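Oxidored_FMN domain-containing protein ([Pseudomonas] geniculata N1, PDB 6L6J) probably oxidises the amine 6-hydroxypseudooxynicotine, as a flavoenzyme that carries FMN, a [4Fe-4S] cluster and bound ADP. Local coordinates at residues Val428-Leu433 / Tyr530-Ala535; Glu510-Gly515 / Ala535-Arg540. All coordinates share one frame; numbering follows the deposited sequence.

Contact 1 of 2, residues Val428-Leu433 / Tyr530-Ala535; sequences VRERRL and YYYMAA. With SO4 (sulfate ion), chain E.
Glu430 and Tyr532 supply the polar part of this contact, a case of a buried acid serving as the polar link between two domains. The phenol of Tyr532 gives its hydrogen to Glu430, with OH 2.6 Å from OE1. The oxygen is met on its syn side, 22° out of the carboxylate plane, and OE1 in turn sits at the edge of the ring, near the ring plane. With chi1 at 62°, the tyrosine CG lies between its own backbone N and carbonyl carbon, and the ring is directed at the glutamate. The other carboxylate oxygen, OE2, forms a salt bridge with Arg426, which binds ADP, so both oxygens of the buried acid are engaged, and the nearby guanidinium would be expected to favour its charged form. Were Glu430 an alanine, the Tyr532 hydroxyl would probably lose its acceptor and Arg426 the carboxylate that faces it.

The segments belong to two nucleotide-binding-type domains: helix 426-430 to the Rossmann-like one, helix 533-542 to the OYE-like second alpha/beta domain, by family also Rossmann-related.

Apolar contact comes through Met533, whose chain is bent at chi2 and chi3. Its CE lies 4.1 Å from both CG and CD of Glu430, at the junction of stem and carboxylate, while SD is 4.1 Å from Leu433 CD1, Leu433 and Met533 crossing at about a right angle. Leu433 closes a type I beta turn that begins at Glu430.

Arginine bonds lie on the far side of the turn. Arg432 NH1 hydrogen-bonds to Val428 O at 2.7 Å, and NE reaches O2 of a sulfate, probably from the crystallisation liquor, at 2.7 Å with an angle of 153°; NH2 adds a weak bond to that oxygen and a salt bridge to Glu422.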
loop_
_atom_site.group_PDB
_atom_site.type_symbol
_atom_site.label_atom_id
_atom_site.label_comp_id
_atom_site.label_asym_id
_atom_site.label_seq_id
_atom_site.Cartn_x
_atom_site.Cartn_y
_atom_site.Cartn_z
ATOM N N VAL A 428 5.622 19.874 4.038
ATOM C CA VAL A 428 5.724 21.165 3.285
ATOM C C VAL A 428 6.817 21.004 2.237
ATOM O O VAL A 428 6.503 21.189 1.075
ATOM C CB VAL A 428 5.997 22.390 4.181
ATOM C CG1 VAL A 428 6.612 23.532 3.398
ATOM C CG2 VAL A 428 4.734 22.868 4.896
ATOM N N ARG A 429 8.042 20.637 2.645
ATOM C CA ARG A 429 9.236 20.558 1.748
ATOM C C ARG A 429 9.318 19.195 1.053
ATOM O O ARG A 429 9.715 19.166 -0.107
ATOM C CB ARG A 429 10.519 20.818 2.529
ATOM C CG ARG A 429 10.699 22.268 2.946
ATOM C CD ARG A 429 11.932 22.467 3.798
ATOM N NE ARG A 429 11.948 21.561 4.942
ATOM C CZ ARG A 429 13.048 21.177 5.597
ATOM N NH1 ARG A 429 14.247 21.610 5.215
ATOM N NH2 ARG A 429 12.956 20.337 6.612
ATOM N N GLU A 430 8.940 18.107 1.721
ATOM C CA GLU A 430 8.982 16.735 1.126
ATOM C C GLU A 430 8.067 16.662 -0.104
ATOM O O GLU A 430 8.502 16.052 -1.108
ATOM C CB GLU A 430 8.568 15.638 2.119
ATOM C CG GLU A 430 9.674 15.193 3.045
ATOM C CD GLU A 430 9.429 13.864 3.749
ATOM O OE1 GLU A 430 9.063 12.890 3.073
ATOM O OE2 GLU A 430 9.596 13.806 4.976
ATOM N N ARG A 431 6.851 17.221 -0.023
ATOM C CA ARG A 431 5.824 17.119 -1.113
ATOM C C ARG A 431 6.317 17.829 -2.375
ATOM O O ARG A 431 5.798 17.490 -3.446
ATOM C CB ARG A 431 4.462 17.702 -0.716
ATOM C CG ARG A 431 4.404 19.223 -0.690
ATOM C CD ARG A 431 3.130 19.737 -0.060
ATOM N NE ARG A 431 1.948 19.374 -0.849
ATOM C CZ ARG A 431 0.681 19.543 -0.461
ATOM N NH1 ARG A 431 0.394 20.057 0.726
ATOM N NH2 ARG A 431 -0.299 19.165 -1.257
ATOM N N ARG A 432 7.285 18.750 -2.243
ATOM C CA ARG A 432 7.908 19.516 -3.364
ATOM C C ARG A 432 9.138 18.807 -3.951
ATOM O O ARG A 432 9.663 19.313 -4.956
ATOM C CB ARG A 432 8.302 20.914 -2.878
ATOM C CG ARG A 432 7.123 21.870 -2.729
ATOM C CD ARG A 432 7.465 22.961 -1.752
ATOM N NE ARG A 432 6.497 24.036 -1.753
ATOM C CZ ARG A 432 5.398 24.109 -0.995
ATOM N NH1 ARG A 432 5.064 23.128 -0.169
ATOM N NH2 ARG A 432 4.612 25.175 -1.080
ATOM N N LEU A 433 9.604 17.704 -3.351
ATOM C CA LEU A 433 10.700 16.876 -3.929
ATOM C C LEU A 433 10.140 16.025 -5.065
ATOM O O LEU A 433 8.971 15.647 -5.047
ATOM C CB LEU A 433 11.312 15.977 -2.853
ATOM C CG LEU A 433 12.112 16.677 -1.762
ATOM C CD1 LEU A 433 12.549 15.667 -0.721
ATOM C CD2 LEU A 433 13.307 17.417 -2.341
ATOM N N TYR A 530 17.642 3.672 3.884
ATOM C CA TYR A 530 17.174 2.437 3.187
ATOM C C TYR A 530 15.743 2.607 2.644
ATOM O O TYR A 530 15.140 1.597 2.166
ATOM C CB TYR A 530 17.241 1.211 4.122
ATOM C CG TYR A 530 18.621 0.707 4.477
ATOM C CD1 TYR A 530 19.774 1.367 4.077
ATOM C CD2 TYR A 530 18.776 -0.430 5.254
ATOM C CE1 TYR A 530 21.038 0.895 4.397
ATOM C CE2 TYR A 530 20.029 -0.899 5.619
ATOM C CZ TYR A 530 21.163 -0.241 5.184
ATOM O OH TYR A 530 22.371 -0.768 5.506
ATOM N N TYR A 531 15.171 3.816 2.695
ATOM C CA TYR A 531 13.815 4.069 2.119
ATOM C C TYR A 531 13.914 5.071 0.953
ATOM O O TYR A 531 14.857 4.967 0.174
ATOM C CB TYR A 531 12.896 4.374 3.305
ATOM C CG TYR A 531 11.424 4.402 3.002
ATOM C CD1 TYR A 531 10.906 3.884 1.828
ATOM C CD2 TYR A 531 10.535 4.992 3.878
ATOM C CE1 TYR A 531 9.556 3.963 1.532
ATOM C CE2 TYR A 531 9.171 5.047 3.612
ATOM C CZ TYR A 531 8.674 4.542 2.428
ATOM O OH TYR A 531 7.329 4.594 2.147
ATOM N N TYR A 532 13.036 6.059 0.850
ATOM C CA TYR A 532 12.883 6.919 -0.358
ATOM C C TYR A 532 13.756 8.181 -0.310
ATOM O O TYR A 532 14.027 8.731 -1.372
ATOM C CB TYR A 532 11.421 7.354 -0.476
ATOM C CG TYR A 532 10.942 8.189 0.685
ATOM C CD1 TYR A 532 10.395 7.598 1.807
ATOM C CD2 TYR A 532 11.014 9.570 0.658
ATOM C CE1 TYR A 532 9.912 8.345 2.869
ATOM C CE2 TYR A 532 10.544 10.335 1.710
ATOM C CZ TYR A 532 9.991 9.725 2.822
ATOM O OH TYR A 532 9.529 10.489 3.859
ATOM N N MET A 533 14.139 8.674 0.870
ATOM C CA MET A 533 14.708 10.040 0.995
ATOM C C MET A 533 15.996 10.179 0.176
ATOM O O MET A 533 16.201 11.240 -0.433
ATOM C CB MET A 533 15.013 10.410 2.440
ATOM C CG MET A 533 15.594 11.812 2.596
ATOM S SD MET A 533 14.648 13.122 1.748
ATOM C CE MET A 533 13.448 13.540 3.013
ATOM N N ALA A 534 16.834 9.161 0.142
ATOM C CA ALA A 534 18.120 9.230 -0.584
ATOM C C ALA A 534 17.866 9.089 -2.083
ATOM O O ALA A 534 18.556 9.796 -2.846
ATOM C CB ALA A 534 19.092 8.200 -0.070
ATOM N N ALA A 535 16.952 8.204 -2.500
ATOM C CA ALA A 535 16.653 7.985 -3.937
ATOM C C ALA A 535 16.010 9.265 -4.471
ATOM O O ALA A 535 16.259 9.639 -5.646
ATOM C CB ALA A 535 15.759 6.787 -4.169
HETATM S S SO4 E . 6.667 27.311 -4.027
HETATM O O1 SO4 E . 5.272 27.678 -4.290
HETATM O O2 SO4 E . 6.767 26.529 -2.789
HETATM O O3 SO4 E . 7.163 26.508 -5.142
HETATM O O4 SO4 E . 7.470 28.525 -3.899
#

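Contact 2 of 2, residues Glu510-Gly515 / Ala535-Arg540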
loop_
_atom_site.group_PDB
_atom_site.type_symbol
_atom_site.label_atom_id
_atom_site.label_comp_id
_atom_site.label_asym_id
_atom_site.label_seq_id
_atom_site.Cartn_x
_atom_site.Cartn_y
_atom_site.Cartn_z
ATOM N N GLU A 510 18.319 18.015 4.681
ATOM C CA GLU A 510 17.813 19.361 5.089
ATOM C C GLU A 510 18.095 20.394 3.981
ATOM O O GLU A 510 17.152 21.106 3.577
ATOM C CB GLU A 510 18.413 19.799 6.429
ATOM C CG GLU A 510 17.856 19.035 7.626
ATOM C CD GLU A 510 16.340 19.038 7.783
ATOM O OE1 GLU A 510 15.713 20.092 7.576
ATOM O OE2 GLU A 510 15.780 17.973 8.100
ATOM N N ASP A 511 19.332 20.422 3.472
ATOM C CA ASP A 511 19.798 21.349 2.403
ATOM C C ASP A 511 18.996 21.120 1.120
ATOM O O ASP A 511 18.627 22.115 0.467
ATOM C CB ASP A 511 21.300 21.191 2.142
ATOM C CG ASP A 511 22.160 21.480 3.364
ATOM O OD1 ASP A 511 22.029 22.589 3.915
ATOM O OD2 ASP A 511 22.922 20.582 3.778
ATOM N N ILE A 512 18.737 19.868 0.760
ATOM C CA ILE A 512 18.037 19.534 -0.518
ATOM C C ILE A 512 16.558 19.879 -0.388
ATOM O O ILE A 512 15.983 20.348 -1.375
ATOM C CB ILE A 512 18.235 18.063 -0.923
ATOM C CG1 ILE A 512 19.703 17.647 -0.823
ATOM C CG2 ILE A 512 17.667 17.817 -2.314
ATOM C CD1 ILE A 512 20.686 18.640 -1.413
ATOM N N LEU A 513 15.982 19.642 0.789
ATOM C CA LEU A 513 14.589 20.036 1.136
ATOM C C LEU A 513 14.458 21.570 1.074
ATOM O O LEU A 513 13.383 22.046 0.690
ATOM C CB LEU A 513 14.234 19.448 2.516
ATOM C CG LEU A 513 13.940 17.939 2.538
ATOM C CD1 LEU A 513 14.181 17.335 3.905
ATOM C CD2 LEU A 513 12.516 17.654 2.107
ATOM N N ASP A 514 15.524 22.313 1.387
ATOM C CA ASP A 514 15.532 23.805 1.371
ATOM C C ASP A 514 15.916 24.361 -0.009
ATOM O O ASP A 514 15.926 25.590 -0.138
ATOM C CB ASP A 514 16.495 24.377 2.406
ATOM C CG ASP A 514 16.019 24.192 3.822
ATOM O OD1 ASP A 514 14.805 23.979 4.006
ATOM O OD2 ASP A 514 16.876 24.232 4.723
ATOM N N GLY A 515 16.218 23.497 -0.982
ATOM C CA GLY A 515 16.580 23.879 -2.358
ATOM C C GLY A 515 17.958 24.520 -2.439
ATOM O O GLY A 515 18.133 25.375 -3.312
ATOM N N ALA A 535 16.952 8.204 -2.500
ATOM C CA ALA A 535 16.653 7.985 -3.937
ATOM C C ALA A 535 16.010 9.265 -4.471
ATOM O O ALA A 535 16.259 9.639 -5.646
ATOM C CB ALA A 535 15.759 6.787 -4.169
ATOM N N VAL A 536 15.241 9.932 -3.629
ATOM C CA VAL A 536 14.513 11.163 -4.035
ATOM C C VAL A 536 15.529 12.301 -4.200
ATOM O O VAL A 536 15.378 13.075 -5.164
ATOM C CB VAL A 536 13.353 11.477 -3.062
ATOM C CG1 VAL A 536 12.673 12.797 -3.363
ATOM C CG2 VAL A 536 12.319 10.365 -3.079
ATOM N N VAL A 537 16.535 12.408 -3.328
ATOM C CA VAL A 537 17.513 13.535 -3.414
ATOM C C VAL A 537 18.338 13.295 -4.678
ATOM O O VAL A 537 18.492 14.234 -5.455
ATOM C CB VAL A 537 18.371 13.756 -2.149
ATOM C CG1 VAL A 537 17.525 13.991 -0.916
ATOM C CG2 VAL A 537 19.333 12.647 -1.887
ATOM N N ALA A 538 18.739 12.052 -4.918
ATOM C CA ALA A 538 19.488 11.627 -6.124
ATOM C C ALA A 538 18.766 12.159 -7.361
ATOM O O ALA A 538 19.381 12.883 -8.158
ATOM C CB ALA A 538 19.608 10.119 -6.161
ATOM N N ASP A 539 17.473 11.841 -7.471
ATOM C CA ASP A 539 16.599 12.248 -8.597
ATOM C C ASP A 539 16.644 13.768 -8.719
ATOM O O ASP A 539 16.950 14.257 -9.802
ATOM C CB ASP A 539 15.171 11.747 -8.406
ATOM C CG ASP A 539 14.418 11.588 -9.713
ATOM O OD1 ASP A 539 14.440 12.534 -10.523
ATOM O OD2 ASP A 539 13.863 10.502 -9.932
ATOM N N ARG A 540 16.356 14.472 -7.630
ATOM C CA ARG A 540 16.382 15.954 -7.557
ATOM C C ARG A 540 17.707 16.465 -8.117
ATOM O O ARG A 540 17.684 17.443 -8.890
ATOM C CB ARG A 540 16.203 16.399 -6.105
ATOM C CG ARG A 540 16.240 17.900 -5.895
ATOM C CD ARG A 540 14.941 18.533 -6.331
ATOM N NE ARG A 540 14.958 19.959 -6.030
ATOM C CZ ARG A 540 15.301 20.927 -6.891
ATOM N NH1 ARG A 540 15.647 20.635 -8.145
ATOM N NH2 ARG A 540 15.271 22.190 -6.473
#
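Ile512 meets Val537 and Arg540 across two helices; the CA atoms of Ile512 and Val537, the nearest pair between the segments, are 6.7 Å apart. Ahead of it in helix 509-513, Glu510 and Asp511 turn to other partners, Asp511 making a salt bridge with Arg516. Ile512 carries the packing through its CG2 branch, which stands anti to the backbone N and reaches Val537 CG1 at 4.1 Å. The same methyl lies 3.9 Å from Arg540 CG, the two side chains sliding past each other in opposite directions. Arg540 offers its aliphatic stem, and its bend at chi2 (76°) carries the guanidinium toward the C-terminal end of helix 509-513.

Both helices belong to the second alpha/beta domain, in which strand 522-527 runs between them in sequence and pairs in parallel with strands 547-552 and 612-621.

The CB of Leu513 points away from 535-540, and its side chain packs on Leu433. Asp514 bonds back through its N to Glu510 O, and Gly515 ends the helix in a Schellman motif, its N 3.2 Å from Ile512 O. Its positive phi of 71° favours glycine, and Arg540 NH2 comes to 4.6 Å from Gly515 CA, just short of contact.

How the contacts relate
Helix 533-542 serves both contacts, which share Ala535 and have centres 7 Å apart: residues 532-533 meet 428-433 in contact 1, and Val537 and Arg540 meet 510-515 in contact 2. The triangle is closed by salt bridges and packing between 428-433 and 510-515. Arg429 grips helix 509-513 by two salt bridges, NH1 to Asp514 OD1 at 2.7 Å and NH2 to Glu510 OE1 at 2.9 Å, and Leu433 CD1 packs on Leu513 CD2 at 3.5 Å. The Glu430 side chain of contact 1 is about 3 Å from that of ADP-binding Arg426, against about 11 Å for Val537 of contact 2; Glu430 is about 7 Å from the bound ADP itself.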